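Chitin deacetylase 1 (Bombyx mori, PDB 5ZNT) hydrolyses the N-acetamido groups of N-acetyl-D-glucosamine residues in chitin, giving chitosan and acetate, with zinc as its cofactor. Local coordinates at residues A[296-309]-A[316-328]. Residues are numbered along the deposited sequence; the frame is centred on the assembly and turned at random.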
loop_
_atom_site.group_PDB
_atom_site.type_symbol
_atom_site.label_atom_id
_atom_site.label_comp_id
_atom_site.label_asym_id
_atom_site.label_seq_id
_atom_site.Cartn_x
_atom_site.Cartn_y
_atom_site.Cartn_z
ATOM N N ASN A 296 10.607 -4.213 21.030
ATOM C CA ASN A 296 11.085 -2.848 20.901
ATOM C C ASN A 296 11.675 -2.579 19.527
ATOM O O ASN A 296 12.121 -1.461 19.268
ATOM C CB ASN A 296 12.115 -2.521 22.001
ATOM C CG ASN A 296 13.370 -3.387 21.936
ATOM O OD1 ASN A 296 13.639 -4.067 20.946
ATOM N ND2 ASN A 296 14.159 -3.351 23.016
ATOM N N ASP A 297 11.659 -3.577 18.630
ATOM C CA ASP A 297 12.330 -3.486 17.339
ATOM C C ASP A 297 11.381 -3.711 16.158
ATOM O O ASP A 297 11.841 -4.044 15.061
ATOM C CB ASP A 297 13.493 -4.489 17.282
ATOM C CG ASP A 297 13.058 -5.909 17.602
ATOM O OD1 ASP A 297 11.868 -6.118 17.931
ATOM O OD2 ASP A 297 13.906 -6.832 17.536
ATOM N N VAL A 298 10.074 -3.529 16.357
ATOM C CA VAL A 298 9.065 -3.727 15.314
ATOM C C VAL A 298 8.296 -2.415 15.153
ATOM O O VAL A 298 7.800 -1.863 16.140
ATOM C CB VAL A 298 8.111 -4.889 15.656
ATOM C CG1 VAL A 298 6.891 -4.922 14.696
ATOM C CG2 VAL A 298 8.848 -6.237 15.614
ATOM N N TYR A 299 8.200 -1.922 13.919
ATOM C CA TYR A 299 7.495 -0.675 13.605
ATOM C C TYR A 299 6.426 -0.928 12.541
ATOM O O TYR A 299 6.730 -1.462 11.470
ATOM C CB TYR A 299 8.454 0.388 13.068
ATOM C CG TYR A 299 9.288 1.075 14.120
ATOM C CD1 TYR A 299 10.377 0.421 14.709
ATOM C CD2 TYR A 299 9.008 2.381 14.509
ATOM C CE1 TYR A 299 11.164 1.060 15.675
ATOM C CE2 TYR A 299 9.786 3.025 15.464
ATOM C CZ TYR A 299 10.857 2.356 16.039
ATOM O OH TYR A 299 11.621 3.008 16.976
ATOM N N PHE A 300 5.192 -0.507 12.830
ATOM C CA PHE A 300 4.113 -0.471 11.837
ATOM C C PHE A 300 4.150 0.895 11.176
ATOM O O PHE A 300 3.840 1.906 11.817
ATOM C CB PHE A 300 2.763 -0.721 12.501
ATOM C CG PHE A 300 2.627 -2.095 13.089
ATOM C CD1 PHE A 300 3.174 -2.387 14.328
ATOM C CD2 PHE A 300 1.952 -3.099 12.402
ATOM C CE1 PHE A 300 3.062 -3.657 14.872
ATOM C CE2 PHE A 300 1.814 -4.370 12.957
ATOM C CZ PHE A 300 2.383 -4.650 14.181
ATOM N N VAL A 301 4.555 0.929 9.902
ATOM C CA VAL A 301 4.822 2.163 9.184
ATOM C C VAL A 301 4.088 2.172 7.841
ATOM O O VAL A 301 3.639 1.136 7.335
ATOM C CB VAL A 301 6.342 2.356 8.962
ATOM C CG1 VAL A 301 7.073 2.527 10.320
ATOM C CG2 VAL A 301 6.902 1.163 8.208
ATOM N N THR A 302 3.996 3.362 7.249
ATOM C CA THR A 302 3.446 3.486 5.904
ATOM C C THR A 302 4.448 2.991 4.866
ATOM O O THR A 302 5.637 2.802 5.142
ATOM C CB THR A 302 3.083 4.933 5.592
ATOM O OG1 THR A 302 4.282 5.700 5.439
ATOM C CG2 THR A 302 2.242 5.549 6.711
ATOM N N MET A 303 3.964 2.837 3.634
ATOM C CA MET A 303 4.853 2.443 2.539
ATOM C C MET A 303 5.901 3.507 2.271
ATOM O O MET A 303 7.076 3.196 2.053
ATOM C CB MET A 303 4.046 2.192 1.270
ATOM C CG MET A 303 2.910 1.249 1.466
ATOM S SD MET A 303 3.536 -0.413 1.379
ATOM C CE MET A 303 2.839 -0.886 -0.130
ATOM N N THR A 304 5.477 4.777 2.210
ATOM C CA THR A 304 6.437 5.859 2.033
ATOM C C THR A 304 7.496 5.825 3.130
ATOM O O THR A 304 8.680 6.065 2.866
ATOM C CB THR A 304 5.715 7.208 2.019
ATOM O OG1 THR A 304 4.968 7.332 0.805
ATOM C CG2 THR A 304 6.712 8.397 2.115
ATOM N N GLN A 305 7.095 5.492 4.362
ATOM C CA GLN A 305 8.059 5.437 5.459
ATOM C C GLN A 305 9.062 4.295 5.283
ATOM O O GLN A 305 10.212 4.420 5.723
ATOM C CB GLN A 305 7.320 5.322 6.793
ATOM C CG GLN A 305 6.780 6.667 7.237
ATOM C CD GLN A 305 5.835 6.598 8.403
ATOM O OE1 GLN A 305 5.381 5.524 8.804
ATOM N NE2 GLN A 305 5.544 7.757 8.979
ATOM N N VAL A 306 8.662 3.189 4.650
ATOM C CA VAL A 306 9.637 2.150 4.324
ATOM C C VAL A 306 10.694 2.710 3.382
ATOM O O VAL A 306 11.901 2.570 3.617
ATOM C CB VAL A 306 8.955 0.909 3.722
ATOM C CG1 VAL A 306 10.025 -0.107 3.272
ATOM C CG2 VAL A 306 8.044 0.258 4.731
ATOM N N ILE A 307 10.253 3.372 2.308
ATOM C CA ILE A 307 11.190 3.938 1.341
ATOM C C ILE A 307 12.110 4.958 2.010
ATOM O O ILE A 307 13.302 5.037 1.696
ATOM C CB ILE A 307 10.422 4.554 0.151
ATOM C CG1 ILE A 307 9.674 3.462 -0.617
ATOM C CG2 ILE A 307 11.370 5.330 -0.781
ATOM C CD1 ILE A 307 8.710 4.001 -1.716
ATOM N N GLN A 308 11.580 5.746 2.949
ATOM C CA GLN A 308 12.416 6.731 3.625
ATOM C C GLN A 308 13.503 6.048 4.453
ATOM O O GLN A 308 14.650 6.518 4.489
ATOM C CB GLN A 308 11.549 7.650 4.486
ATOM C CG GLN A 308 10.774 8.659 3.657
ATOM C CD GLN A 308 9.720 9.369 4.461
ATOM O OE1 GLN A 308 9.058 8.765 5.306
ATOM N NE2 GLN A 308 9.564 10.663 4.218
ATOM N N TRP A 309 13.180 4.913 5.077
ATOM C CA TRP A 309 14.199 4.143 5.786
ATOM C C TRP A 309 15.220 3.551 4.818
ATOM O O TRP A 309 16.428 3.594 5.082
ATOM C CB TRP A 309 13.551 3.033 6.606
ATOM C CG TRP A 309 14.529 2.272 7.478
ATOM C CD1 TRP A 309 14.775 2.483 8.807
ATOM C CD2 TRP A 309 15.382 1.189 7.080
ATOM N NE1 TRP A 309 15.736 1.606 9.260
ATOM C CE2 TRP A 309 16.128 0.804 8.220
ATOM C CE3 TRP A 309 15.596 0.517 5.874
ATOM C CZ2 TRP A 309 17.068 -0.228 8.189
ATOM C CZ3 TRP A 309 16.532 -0.509 5.842
ATOM C CH2 TRP A 309 17.251 -0.877 6.996
ATOM N N VAL A 316 17.944 -0.214 14.893
ATOM C CA VAL A 316 16.871 -0.191 15.882
ATOM C C VAL A 316 17.074 0.956 16.856
ATOM O O VAL A 316 16.123 1.661 17.215
ATOM C CB VAL A 316 16.786 -1.536 16.625
ATOM C CG1 VAL A 316 15.772 -1.452 17.773
ATOM C CG2 VAL A 316 16.451 -2.674 15.661
ATOM N N THR A 317 18.322 1.171 17.299
ATOM C CA THR A 317 18.559 2.226 18.282
ATOM C C THR A 317 18.324 3.605 17.680
ATOM O O THR A 317 17.701 4.466 18.308
ATOM C CB THR A 317 19.974 2.129 18.853
ATOM O OG1 THR A 317 20.227 0.786 19.295
ATOM C CG2 THR A 317 20.102 3.059 20.033
ATOM N N GLU A 318 18.802 3.827 16.459
ATOM C CA GLU A 318 18.585 5.112 15.814
ATOM C C GLU A 318 17.126 5.329 15.418
ATOM O O GLU A 318 16.698 6.484 15.287
ATOM C CB GLU A 318 19.490 5.219 14.589
ATOM C CG GLU A 318 20.980 5.132 14.929
ATOM C CD GLU A 318 21.820 4.832 13.715
ATOM O OE1 GLU A 318 21.281 4.198 12.784
ATOM O OE2 GLU A 318 23.007 5.231 13.683
ATOM N N ALA A 319 16.356 4.254 15.224
ATOM C CA ALA A 319 15.003 4.404 14.687
ATOM C C ALA A 319 14.103 5.229 15.602
ATOM O O ALA A 319 13.175 5.894 15.115
ATOM C CB ALA A 319 14.388 3.022 14.442
ATOM N N LYS A 320 14.382 5.232 16.909
ATOM C CA LYS A 320 13.537 5.939 17.868
ATOM C C LYS A 320 13.444 7.428 17.575
ATOM O O LYS A 320 12.432 8.057 17.901
ATOM C CB LYS A 320 14.067 5.740 19.288
ATOM C CG LYS A 320 13.705 4.405 19.890
ATOM C CD LYS A 320 14.313 4.223 21.284
ATOM C CE LYS A 320 15.849 4.211 21.219
ATOM N NZ LYS A 320 16.501 3.858 22.515
ATOM N N ASN A 321 14.484 8.021 16.990
ATOM C CA ASN A 321 14.476 9.454 16.722
ATOM C C ASN A 321 14.538 9.761 15.230
ATOM O O ASN A 321 14.827 10.898 14.847
ATOM C CB ASN A 321 15.623 10.148 17.469
ATOM C CG ASN A 321 16.951 9.448 17.275
ATOM O OD1 ASN A 321 17.491 9.408 16.170
ATOM N ND2 ASN A 321 17.469 8.860 18.345
ATOM N N PHE A 322 14.264 8.769 14.383
ATOM C CA PHE A 322 14.201 8.969 12.937
ATOM C C PHE A 322 13.014 9.870 12.600
ATOM O O PHE A 322 11.854 9.494 12.813
ATOM C CB PHE A 322 14.089 7.609 12.255
ATOM C CG PHE A 322 14.290 7.646 10.772
ATOM C CD1 PHE A 322 15.293 8.423 10.209
ATOM C CD2 PHE A 322 13.473 6.887 9.932
ATOM C CE1 PHE A 322 15.489 8.438 8.830
ATOM C CE2 PHE A 322 13.662 6.891 8.559
ATOM C CZ PHE A 322 14.669 7.665 8.001
ATOM N N GLU A 323 13.298 11.069 12.088
ATOM C CA GLU A 323 12.249 12.072 11.923
ATOM C C GLU A 323 11.142 11.671 10.949
ATOM O O GLU A 323 9.971 11.942 11.263
ATOM C CB GLU A 323 12.860 13.416 11.501
ATOM C CG GLU A 323 13.528 14.173 12.650
ATOM C CD GLU A 323 12.642 14.270 13.896
ATOM O OE1 GLU A 323 11.442 14.627 13.773
ATOM O OE2 GLU A 323 13.143 13.979 15.005
ATOM N N PRO A 324 11.413 11.061 9.785
ATOM C CA PRO A 324 10.287 10.699 8.900
ATOM C C PRO A 324 9.282 9.785 9.571
ATOM O O PRO A 324 8.077 9.915 9.324
ATOM C CB PRO A 324 10.983 10.027 7.708
ATOM C CG PRO A 324 12.358 10.684 7.671
ATOM C CD PRO A 324 12.717 10.839 9.122
ATOM N N TRP A 325 9.735 8.886 10.446
ATOM C CA TRP A 325 8.809 8.007 11.150
ATOM C C TRP A 325 8.052 8.708 12.276
ATOM O O TRP A 325 7.148 8.100 12.870
ATOM C CB TRP A 325 9.555 6.792 11.693
ATOM C CG TRP A 325 9.996 5.824 10.625
ATOM C CD1 TRP A 325 9.949 6.008 9.272
ATOM C CD2 TRP A 325 10.549 4.521 10.832
ATOM N NE1 TRP A 325 10.435 4.890 8.624
ATOM C CE2 TRP A 325 10.800 3.962 9.559
ATOM C CE3 TRP A 325 10.854 3.773 11.969
ATOM C CZ2 TRP A 325 11.337 2.692 9.396
ATOM C CZ3 TRP A 325 11.393 2.515 11.803
ATOM C CH2 TRP A 325 11.642 1.990 10.528
ATOM N N ARG A 326 8.390 9.959 12.588
ATOM C CA ARG A 326 7.706 10.714 13.628
ATOM C C ARG A 326 6.780 11.783 13.062
ATOM O O ARG A 326 6.162 12.512 13.840
ATOM C CB ARG A 326 8.729 11.368 14.575
ATOM C CG ARG A 326 9.800 10.422 15.115
ATOM C CD ARG A 326 10.644 11.086 16.204
ATOM N NE ARG A 326 9.752 11.622 17.220
ATOM C CZ ARG A 326 9.412 10.976 18.330
ATOM N NH1 ARG A 326 9.932 9.776 18.593
ATOM N NH2 ARG A 326 8.560 11.541 19.178
ATOM N N GLU A 327 6.680 11.916 11.735
ATOM C CA GLU A 327 5.719 12.859 11.159
ATOM C C GLU A 327 4.311 12.477 11.600
ATOM O O GLU A 327 3.946 11.291 11.603
ATOM C CB GLU A 327 5.807 12.887 9.627
ATOM C CG GLU A 327 7.179 13.268 9.056
ATOM C CD GLU A 327 7.288 12.972 7.552
ATOM O OE1 GLU A 327 6.239 12.731 6.915
ATOM O OE2 GLU A 327 8.422 12.964 7.009
ATOM N N LYS A 328 3.536 13.475 12.015
ATOM C CA LYS A 328 2.197 13.252 12.546
ATOM C C LYS A 328 2.226 12.122 13.574
ATOM O O LYS A 328 1.503 11.128 13.483
ATOM C CB LYS A 328 1.199 12.982 11.415
ATOM C CG LYS A 328 1.038 14.178 10.487
ATOM C CD LYS A 328 -0.021 13.943 9.434
ATOM C CE LYS A 328 0.562 14.055 8.041
ATOM N NZ LYS A 328 -0.524 14.133 7.022
HETATM O O HOH W 1 13.455 1.610 17.973
HETATM O O HOH W 2 5.205 5.747 11.612
HETATM O O HOH W 3 6.738 9.966 6.375
#
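The backbones of 296-309, strand 298-300 running into a helix, and of the mostly irregular 316-328 draw near at two places, Asp297 with Val316 (CA to CA 5.8 Å) and Gln305 with Trp325 (6.3 Å). Trp325 fills the space between strand and helix, where a broad indole with one N-H can meet apolar and polar neighbours together. Its NE1 donates to Gln305 O (2.9 Å), almost straight at 167° and in the indole plane; Trp309 N reaches the same oxygen from the opposite face of the carbonyl, so this helical C=O serves two donors. Val301 CG1 sits over the centre of one indole face, a CH-pi contact 4.1 Å from the centroid of the six-membered ring, while Phe322 CD2 lies over the opposite face, toward its rim. With CG beside its backbone N (chi1 -78°), Tyr299 turns one ring face, near the rim, to Trp325 CZ3, the planes oblique at 47°. Its hydroxyl lies beside Ala319 and shares a water with Val316 O; the water donates to that carbonyl. Trp309 lies near parallel to Trp325 but slid aside, CD1 being 3.5 Å from Trp325 CZ2; its own NE1 bonds to Arg314 O. An alanine in place of Trp325 would probably open a gap between Tyr299, Val301 and Trp309 and deprive Gln305 O of its side-chain donor. Gln305 suits the helix start: its OE1 accepts from Thr302 N while Thr302 OG1 accepts from Gln305 N, and its NE2 reaches Pro324 O weakly (3.3 Å). Gln308 crosses Pro324 obliquely, its OE1 nearest to Pro324 CB. The reciprocal Thr302-Gln305 bonds make a capping box, and next to it Tyr299, Trp309 and Trp325 form an aromatic cluster that packs 316-328 against both helix 303-311 and strand 298-300, which pairs parallel to 38-45 in the deacetylase domain's central sheet, away from the zinc site.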